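PA1221 (Pseudomonas aeruginosa, PDB 4DG8) belongs to the ANL superfamily, pairing an AMP-binding enzyme domain with a carrier-like region bearing a phosphopantetheine attachment site. Local coordinates at residues Ser52-Ser66 against Arg88-Ser100. Residues are numbered along the deposited sequence; the frame is centred on the assembly and turned at random.
Sequences SVDYRQLLDSAEQLS and RESITCLLAILLS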
ATOM      1  N   SER A  52      -4.876 -18.754 -17.998  1.00 34.61           N
ATOM      2  CA  SER A  52      -3.627 -18.040 -17.804  1.00 35.70           C
ATOM      3  C   SER A  52      -3.268 -17.130 -18.983  1.00 29.80           C
ATOM      4  O   SER A  52      -3.738 -17.313 -20.103  1.00 22.54           O
ATOM      5  CB  SER A  52      -2.494 -19.015 -17.500  1.00 38.68           C
ATOM      6  OG  SER A  52      -2.479 -20.071 -18.421  1.00 44.60           O
ATOM      7  N   VAL A  53      -2.452 -16.126 -18.698  1.00 23.80           N
ATOM      8  CA  VAL A  53      -1.865 -15.292 -19.732  1.00 27.33           C
ATOM      9  C   VAL A  53      -0.351 -15.437 -19.557  1.00 25.93           C
ATOM     10  O   VAL A  53       0.145 -15.321 -18.437  1.00 25.75           O
ATOM     11  CB  VAL A  53      -2.288 -13.795 -19.548  1.00 33.10           C
ATOM     12  CG1 VAL A  53      -1.458 -12.876 -20.417  1.00 23.63           C
ATOM     13  CG2 VAL A  53      -3.777 -13.590 -19.842  1.00 33.37           C
ATOM     14  N   ASP A  54       0.391 -15.697 -20.631  1.00 21.40           N
ATOM     15  CA  ASP A  54       1.847 -15.788 -20.469  1.00 21.10           C
ATOM     16  C   ASP A  54       2.554 -14.446 -20.725  1.00 24.61           C
ATOM     17  O   ASP A  54       1.921 -13.470 -21.130  1.00 34.36           O
ATOM     18  CB  ASP A  54       2.462 -16.977 -21.258  1.00 26.62           C
ATOM     19  CG  ASP A  54       2.442 -16.786 -22.781  1.00 27.60           C
ATOM     20  OD1 ASP A  54       2.444 -15.648 -23.261  1.00 27.56           O
ATOM     21  OD2 ASP A  54       2.463 -17.804 -23.504  1.00 35.04           O
ATOM     22  N   TYR A  55       3.858 -14.406 -20.480  1.00 27.29           N
ATOM     23  CA  TYR A  55       4.607 -13.165 -20.579  1.00 24.81           C
ATOM     24  C   TYR A  55       4.476 -12.507 -21.947  1.00 36.61           C
ATOM     25  O   TYR A  55       4.143 -11.332 -22.024  1.00 35.01           O
ATOM     26  CB  TYR A  55       6.072 -13.356 -20.181  1.00 27.55           C
ATOM     27  CG  TYR A  55       6.257 -13.236 -18.684  1.00 28.64           C
ATOM     28  CD1 TYR A  55       5.977 -14.313 -17.845  1.00 32.50           C
ATOM     29  CD2 TYR A  55       6.664 -12.034 -18.103  1.00 21.72           C
ATOM     30  CE1 TYR A  55       6.117 -14.203 -16.461  1.00 31.01           C
ATOM     31  CE2 TYR A  55       6.817 -11.918 -16.710  1.00 21.26           C
ATOM     32  CZ  TYR A  55       6.529 -13.003 -15.906  1.00 28.19           C
ATOM     33  OH  TYR A  55       6.671 -12.910 -14.547  1.00 31.62           O
ATOM     34  N   ARG A  56       4.723 -13.258 -23.015  1.00 29.27           N
ATOM     35  CA  ARG A  56       4.581 -12.712 -24.361  1.00 27.13           C
ATOM     36  C   ARG A  56       3.167 -12.145 -24.615  1.00 26.31           C
ATOM     37  O   ARG A  56       3.039 -11.046 -25.124  1.00 31.77           O
ATOM     38  CB  ARG A  56       4.977 -13.739 -25.433  1.00 29.58           C
ATOM     39  CG  ARG A  56       5.067 -13.182 -26.862  1.00 29.13           C
ATOM     40  N   GLN A  57       2.114 -12.876 -24.262  1.00 24.37           N
ATOM     41  CA  GLN A  57       0.768 -12.346 -24.460  1.00 30.28           C
ATOM     42  C   GLN A  57       0.559 -11.052 -23.664  1.00 30.07           C
ATOM     43  O   GLN A  57      -0.037 -10.106 -24.167  1.00 27.14           O
ATOM     44  CB  GLN A  57      -0.297 -13.366 -24.083  1.00 28.29           C
ATOM     45  CG  GLN A  57      -0.031 -14.739 -24.674  1.00 41.86           C
ATOM     46  CD  GLN A  57      -1.011 -15.799 -24.203  1.00 42.25           C
ATOM     47  OE1 GLN A  57      -1.136 -16.069 -23.000  1.00 40.50           O
ATOM     48  NE2 GLN A  57      -1.704 -16.422 -25.155  1.00 39.91           N
ATOM     49  N   LEU A  58       1.055 -11.024 -22.430  1.00 31.22           N
ATOM     50  CA  LEU A  58       0.934  -9.843 -21.575  1.00 29.05           C
ATOM     51  C   LEU A  58       1.621  -8.647 -22.223  1.00 26.98           C
ATOM     52  O   LEU A  58       1.021  -7.578 -22.345  1.00 24.16           O
ATOM     53  CB  LEU A  58       1.501 -10.097 -20.171  1.00 22.52           C
ATOM     54  CG  LEU A  58       1.356  -8.904 -19.221  1.00 23.83           C
ATOM     55  CD1 LEU A  58      -0.074  -8.352 -19.268  1.00 21.80           C
ATOM     56  CD2 LEU A  58       1.780  -9.218 -17.794  1.00 23.32           C
ATOM     57  N   LEU A  59       2.863  -8.854 -22.667  1.00 28.43           N
ATOM     58  CA  LEU A  59       3.645  -7.830 -23.352  1.00 24.96           C
ATOM     59  C   LEU A  59       2.967  -7.342 -24.642  1.00 32.46           C
ATOM     60  O   LEU A  59       2.902  -6.149 -24.872  1.00 25.10           O
ATOM     61  CB  LEU A  59       5.074  -8.321 -23.630  1.00 26.78           C
ATOM     62  CG  LEU A  59       6.052  -7.353 -24.319  1.00 24.68           C
ATOM     63  CD1 LEU A  59       6.217  -6.076 -23.533  1.00 25.55           C
ATOM     64  CD2 LEU A  59       7.414  -8.004 -24.570  1.00 33.68           C
ATOM     65  N   ASP A  60       2.480  -8.256 -25.480  1.00 33.86           N
ATOM     66  CA  ASP A  60       1.735  -7.872 -26.687  1.00 40.70           C
ATOM     67  C   ASP A  60       0.489  -7.024 -26.383  1.00 36.23           C
ATOM     68  O   ASP A  60       0.233  -5.998 -27.038  1.00 30.36           O
ATOM     69  CB  ASP A  60       1.288  -9.102 -27.483  1.00 40.63           C
ATOM     70  CG  ASP A  60       2.439  -9.841 -28.151  1.00 38.23           C
ATOM     71  OD1 ASP A  60       3.571  -9.297 -28.228  1.00 36.99           O
ATOM     72  OD2 ASP A  60       2.188 -10.981 -28.609  1.00 30.34           O
ATOM     73  N   SER A  61      -0.306  -7.467 -25.415  1.00 33.58           N
ATOM     74  CA  SER A  61      -1.532  -6.741 -25.092  1.00 33.07           C
ATOM     75  C   SER A  61      -1.202  -5.347 -24.551  1.00 27.43           C
ATOM     76  O   SER A  61      -1.805  -4.338 -24.949  1.00 29.96           O
ATOM     77  CB  SER A  61      -2.389  -7.534 -24.100  1.00 33.15           C
ATOM     78  OG  SER A  61      -2.740  -8.799 -24.638  1.00 33.75           O
ATOM     79  N   ALA A  62      -0.225  -5.298 -23.654  1.00 23.21           N
ATOM     80  CA  ALA A  62       0.199  -4.047 -23.048  1.00 26.27           C
ATOM     81  C   ALA A  62       0.845  -3.106 -24.067  1.00 27.03           C
ATOM     82  O   ALA A  62       0.644  -1.910 -24.006  1.00 27.74           O
ATOM     83  CB  ALA A  62       1.146  -4.309 -21.867  1.00 19.25           C
ATOM     84  N   GLU A  63       1.627  -3.645 -24.996  1.00 21.99           N
ATOM     85  CA  GLU A  63       2.198  -2.832 -26.073  1.00 27.06           C
ATOM     86  C   GLU A  63       1.083  -2.205 -26.906  1.00 28.39           C
ATOM     87  O   GLU A  63       1.128  -1.009 -27.210  1.00 24.60           O
ATOM     88  CB  GLU A  63       3.151  -3.651 -26.960  1.00 32.07           C
ATOM     89  CG  GLU A  63       4.493  -3.997 -26.289  1.00 32.94           C
ATOM     90  CD  GLU A  63       5.509  -4.636 -27.242  1.00 38.69           C
ATOM     91  OE1 GLU A  63       5.119  -5.416 -28.140  1.00 39.33           O
ATOM     92  OE2 GLU A  63       6.712  -4.339 -27.094  1.00 43.32           O
ATOM     93  N   GLN A  64       0.072  -3.000 -27.256  1.00 28.40           N
ATOM     94  CA  GLN A  64      -1.060  -2.466 -28.034  1.00 29.01           C
ATOM     95  C   GLN A  64      -1.824  -1.333 -27.315  1.00 29.68           C
ATOM     96  O   GLN A  64      -2.076  -0.227 -27.875  1.00 37.94           O
ATOM     97  CB  GLN A  64      -2.015  -3.597 -28.423  1.00 33.58           C
ATOM     98  CG  GLN A  64      -3.157  -3.138 -29.308  1.00 48.19           C
ATOM     99  CD  GLN A  64      -4.086  -4.268 -29.681  1.00 68.67           C
ATOM    100  OE1 GLN A  64      -3.778  -5.443 -29.457  1.00 77.36           O
ATOM    101  NE2 GLN A  64      -5.237  -3.922 -30.250  1.00 73.17           N
ATOM    102  N   LEU A  65      -2.179  -1.599 -26.058  1.00 33.82           N
ATOM    103  CA  LEU A  65      -2.819  -0.571 -25.250  1.00 29.51           C
ATOM    104  C   LEU A  65      -1.921   0.674 -25.154  1.00 27.75           C
ATOM    105  O   LEU A  65      -2.399   1.812 -25.193  1.00 26.84           O
ATOM    106  CB  LEU A  65      -3.159  -1.113 -23.859  1.00 23.10           C
ATOM    107  CG  LEU A  65      -3.800  -0.099 -22.909  1.00 21.43           C
ATOM    108  CD1 LEU A  65      -5.007   0.546 -23.575  1.00 26.44           C
ATOM    109  CD2 LEU A  65      -4.209  -0.790 -21.598  1.00 22.54           C
ATOM    110  N   SER A  66      -0.616   0.453 -25.035  1.00 26.80           N
ATOM    111  CA  SER A  66       0.329   1.557 -24.955  1.00 25.11           C
ATOM    112  C   SER A  66       0.294   2.350 -26.252  1.00 30.18           C
ATOM    113  O   SER A  66       0.498   3.560 -26.243  1.00 33.01           O
ATOM    114  CB  SER A  66       1.747   1.068 -24.637  1.00 20.98           C
ATOM    115  OG  SER A  66       2.697   2.124 -24.751  1.00 26.17           O
ATOM    116  N   ARG A  88      -7.036  -9.650 -15.583  1.00 24.67           N
ATOM    117  CA  ARG A  88      -5.925  -9.595 -16.524  1.00 22.84           C
ATOM    118  C   ARG A  88      -5.910  -8.233 -17.236  1.00 22.62           C
ATOM    119  O   ARG A  88      -4.842  -7.656 -17.505  1.00 19.90           O
ATOM    120  CB  ARG A  88      -5.992 -10.779 -17.511  1.00 26.70           C
ATOM    121  CG  ARG A  88      -7.293 -10.874 -18.294  1.00 28.81           C
ATOM    122  CD  ARG A  88      -7.219 -11.999 -19.300  1.00 28.92           C
ATOM    123  NE  ARG A  88      -7.259 -13.314 -18.644  1.00 25.89           N
ATOM    124  CZ  ARG A  88      -7.150 -14.472 -19.281  1.00 32.09           C
ATOM    125  NH1 ARG A  88      -6.997 -14.497 -20.603  1.00 26.93           N
ATOM    126  NH2 ARG A  88      -7.203 -15.609 -18.594  1.00 28.06           N
ATOM    127  N   GLU A  89      -7.095  -7.694 -17.509  1.00 22.39           N
ATOM    128  CA  GLU A  89      -7.186  -6.343 -18.075  1.00 21.43           C
ATOM    129  C   GLU A  89      -6.532  -5.244 -17.212  1.00 26.52           C
ATOM    130  O   GLU A  89      -5.799  -4.405 -17.731  1.00 21.23           O
ATOM    131  CB  GLU A  89      -8.642  -5.943 -18.351  1.00 25.89           C
ATOM    132  CG  GLU A  89      -9.273  -6.646 -19.544  1.00 38.14           C
ATOM    133  CD  GLU A  89      -9.716  -8.052 -19.226  1.00 42.06           C
ATOM    134  OE1 GLU A  89      -9.824  -8.390 -18.026  1.00 38.54           O
ATOM    135  OE2 GLU A  89      -9.959  -8.813 -20.179  1.00 48.88           O
ATOM    136  N   SER A  90      -6.800  -5.219 -15.909  1.00 21.94           N
ATOM    137  CA  SER A  90      -6.240  -4.124 -15.102  1.00 29.60           C
ATOM    138  C   SER A  90      -4.693  -4.199 -15.016  1.00 15.25           C
ATOM    139  O   SER A  90      -3.992  -3.182 -15.157  1.00 27.71           O
ATOM    140  CB  SER A  90      -6.934  -4.004 -13.730  1.00 23.32           C
ATOM    141  OG  SER A  90      -6.877  -5.211 -13.006  1.00 25.93           O
ATOM    142  N   ILE A  91      -4.182  -5.415 -14.847  1.00 27.27           N
ATOM    143  CA  ILE A  91      -2.745  -5.691 -14.873  1.00 22.36           C
ATOM    144  C   ILE A  91      -2.098  -5.218 -16.189  1.00 22.78           C
ATOM    145  O   ILE A  91      -1.052  -4.538 -16.200  1.00 23.74           O
ATOM    146  CB  ILE A  91      -2.475  -7.221 -14.703  1.00 19.86           C
ATOM    147  CG1 ILE A  91      -3.066  -7.759 -13.391  1.00 29.21           C
ATOM    148  CG2 ILE A  91      -0.972  -7.520 -14.816  1.00 18.25           C
ATOM    149  CD1 ILE A  91      -2.545  -7.079 -12.134  1.00 30.12           C
ATOM    150  N   THR A  92      -2.730  -5.585 -17.302  1.00 23.23           N
ATOM    151  CA  THR A  92      -2.297  -5.102 -18.609  1.00 24.36           C
ATOM    152  C   THR A  92      -2.302  -3.559 -18.681  1.00 25.62           C
ATOM    153  O   THR A  92      -1.394  -2.948 -19.269  1.00 29.10           O
ATOM    154  CB  THR A  92      -3.180  -5.696 -19.720  1.00 25.46           C
ATOM    155  OG1 THR A  92      -3.245  -7.118 -19.555  1.00 21.33           O
ATOM    156  CG2 THR A  92      -2.642  -5.358 -21.107  1.00 23.04           C
ATOM    157  N   CYS A  93      -3.314  -2.929 -18.094  1.00 19.83           N
ATOM    158  CA  CYS A  93      -3.348  -1.463 -18.043  1.00 26.20           C
ATOM    159  C   CYS A  93      -2.125  -0.911 -17.342  1.00 21.80           C
ATOM    160  O   CYS A  93      -1.524   0.053 -17.803  1.00 23.34           O
ATOM    161  CB  CYS A  93      -4.581  -0.953 -17.282  1.00 23.38           C
ATOM    162  SG  CYS A  93      -6.091  -0.944 -18.226  1.00 28.77           S
ATOM    163  N   LEU A  94      -1.771  -1.507 -16.206  1.00 17.95           N
ATOM    164  CA  LEU A  94      -0.640  -0.980 -15.442  1.00 22.94           C
ATOM    165  C   LEU A  94       0.629  -1.045 -16.280  1.00 25.86           C
ATOM    166  O   LEU A  94       1.436  -0.097 -16.296  1.00 26.46           O
ATOM    167  CB  LEU A  94      -0.431  -1.768 -14.139  1.00 18.53           C
ATOM    168  CG  LEU A  94      -1.590  -1.776 -13.134  1.00 18.83           C
ATOM    169  CD1 LEU A  94      -1.159  -2.542 -11.899  1.00 23.17           C
ATOM    170  CD2 LEU A  94      -2.010  -0.352 -12.758  1.00 18.54           C
ATOM    171  N   LEU A  95       0.821  -2.168 -16.978  1.00 18.61           N
ATOM    172  CA  LEU A  95       2.042  -2.276 -17.776  1.00 14.99           C
ATOM    173  C   LEU A  95       2.014  -1.304 -18.968  1.00 16.51           C
ATOM    174  O   LEU A  95       3.041  -0.744 -19.332  1.00 17.69           O
ATOM    175  CB  LEU A  95       2.278  -3.725 -18.255  1.00 20.71           C
ATOM    176  CG  LEU A  95       3.527  -4.004 -19.093  1.00 20.50           C
ATOM    177  CD1 LEU A  95       4.804  -3.610 -18.321  1.00 23.05           C
ATOM    178  CD2 LEU A  95       3.579  -5.484 -19.526  1.00 24.27           C
ATOM    179  N   ALA A  96       0.850  -1.134 -19.594  1.00 23.63           N
ATOM    180  CA  ALA A  96       0.760  -0.274 -20.777  1.00 22.35           C
ATOM    181  C   ALA A  96       1.017   1.196 -20.383  1.00 21.50           C
ATOM    182  O   ALA A  96       1.683   1.960 -21.111  1.00 20.79           O
ATOM    183  CB  ALA A  96      -0.595  -0.430 -21.442  1.00 19.39           C
ATOM    184  N   ILE A  97       0.505   1.564 -19.211  1.00 20.47           N
ATOM    185  CA  ILE A  97       0.753   2.887 -18.658  1.00 20.36           C
ATOM    186  C   ILE A  97       2.246   3.076 -18.447  1.00 19.07           C
ATOM    187  O   ILE A  97       2.819   4.050 -18.932  1.00 20.45           O
ATOM    188  CB  ILE A  97      -0.031   3.140 -17.353  1.00 24.21           C
ATOM    189  CG1 ILE A  97      -1.497   3.428 -17.680  1.00 22.41           C
ATOM    190  CG2 ILE A  97       0.538   4.367 -16.620  1.00 21.84           C
ATOM    191  CD1 ILE A  97      -2.477   3.067 -16.553  1.00 19.54           C
ATOM    192  N   LEU A  98       2.893   2.125 -17.772  1.00 18.71           N
ATOM    193  CA  LEU A  98       4.340   2.264 -17.566  1.00 20.48           C
ATOM    194  C   LEU A  98       5.159   2.322 -18.860  1.00 19.53           C
ATOM    195  O   LEU A  98       6.096   3.122 -18.977  1.00 20.67           O
ATOM    196  CB  LEU A  98       4.867   1.155 -16.656  1.00 25.63           C
ATOM    197  CG  LEU A  98       4.232   1.128 -15.263  1.00 22.24           C
ATOM    198  CD1 LEU A  98       4.985   0.114 -14.440  1.00 19.72           C
ATOM    199  CD2 LEU A  98       4.272   2.511 -14.615  1.00 14.83           C
ATOM    200  N   LEU A  99       4.807   1.461 -19.812  1.00 19.41           N
ATOM    201  CA  LEU A  99       5.431   1.425 -21.135  1.00 23.47           C
ATOM    202  C   LEU A  99       5.354   2.761 -21.854  1.00 23.16           C
ATOM    203  O   LEU A  99       6.228   3.085 -22.674  1.00 18.34           O
ATOM    204  CB  LEU A  99       4.738   0.388 -22.016  1.00 21.03           C
ATOM    205  CG  LEU A  99       5.102  -1.094 -21.823  1.00 29.40           C
ATOM    206  CD1 LEU A  99       4.125  -2.025 -22.593  1.00 22.61           C
ATOM    207  CD2 LEU A  99       6.543  -1.327 -22.268  1.00 23.98           C
ATOM    208  N   SER A 100       4.275   3.499 -21.592  1.00 22.34           N
ATOM    209  CA  SER A 100       4.050   4.804 -22.223  1.00 28.43           C
ATOM    210  C   SER A 100       4.790   5.978 -21.557  1.00 26.46           C
ATOM    211  O   SER A 100       4.690   7.118 -22.018  1.00 26.26           O
ATOM    212  CB  SER A 100       2.548   5.102 -22.245  1.00 23.23           C
ATOM    213  OG  SER A 100       1.844   4.015 -22.810  1.00 20.47           O
TER
HETATM  214  O   HOH W   1      -6.841 -17.694 -20.793  1.00 36.36           O
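Ala62 of helix 55-66 drops as a knob into a hole formed by Thr92, Leu95, Ala96 and Leu99 of helix 88-99, and its CB lies 3.6 Å from Leu95 CD2. Two alanines meeting at the crossing, with CA atoms 4.4 Å apart, let the axes approach to 7.9 Å at an angle of -58°. Leu65 flanks this point: CG extends away from its backbone N (chi1 178°), 3.5 Å from Ala96 CB, while CD2 reaches Cys93. On the N-terminal side Leu58 CD1 slides past Thr92 OG1, a hydroxyl already committed to Arg88 O. At the far end Ser66 OG donates to Ser100 OG over 2.8 Å, and Ser100 OG in turn donates a hydrogen bond to Ala96 O, 2.7 Å away. Before helix 55-66, Val53 CG2 rests over one face of the Arg88 guanidinium, 3.4 Å from NH1; Arg88 NE forms a salt bridge to Asp48, and a water links NH2 to Ser52 O. Outward, an Asp54-Gln57 capping box starts the helix, and Phe33 of helix 29-39 touches Leu58 and Leu95. Small residues thus make this crossing within the AMP-binding enzyme region close, while two successive hydroxyl hydrogen bonds end on a helix carbonyl and the arginine's NE and NH2 have partners.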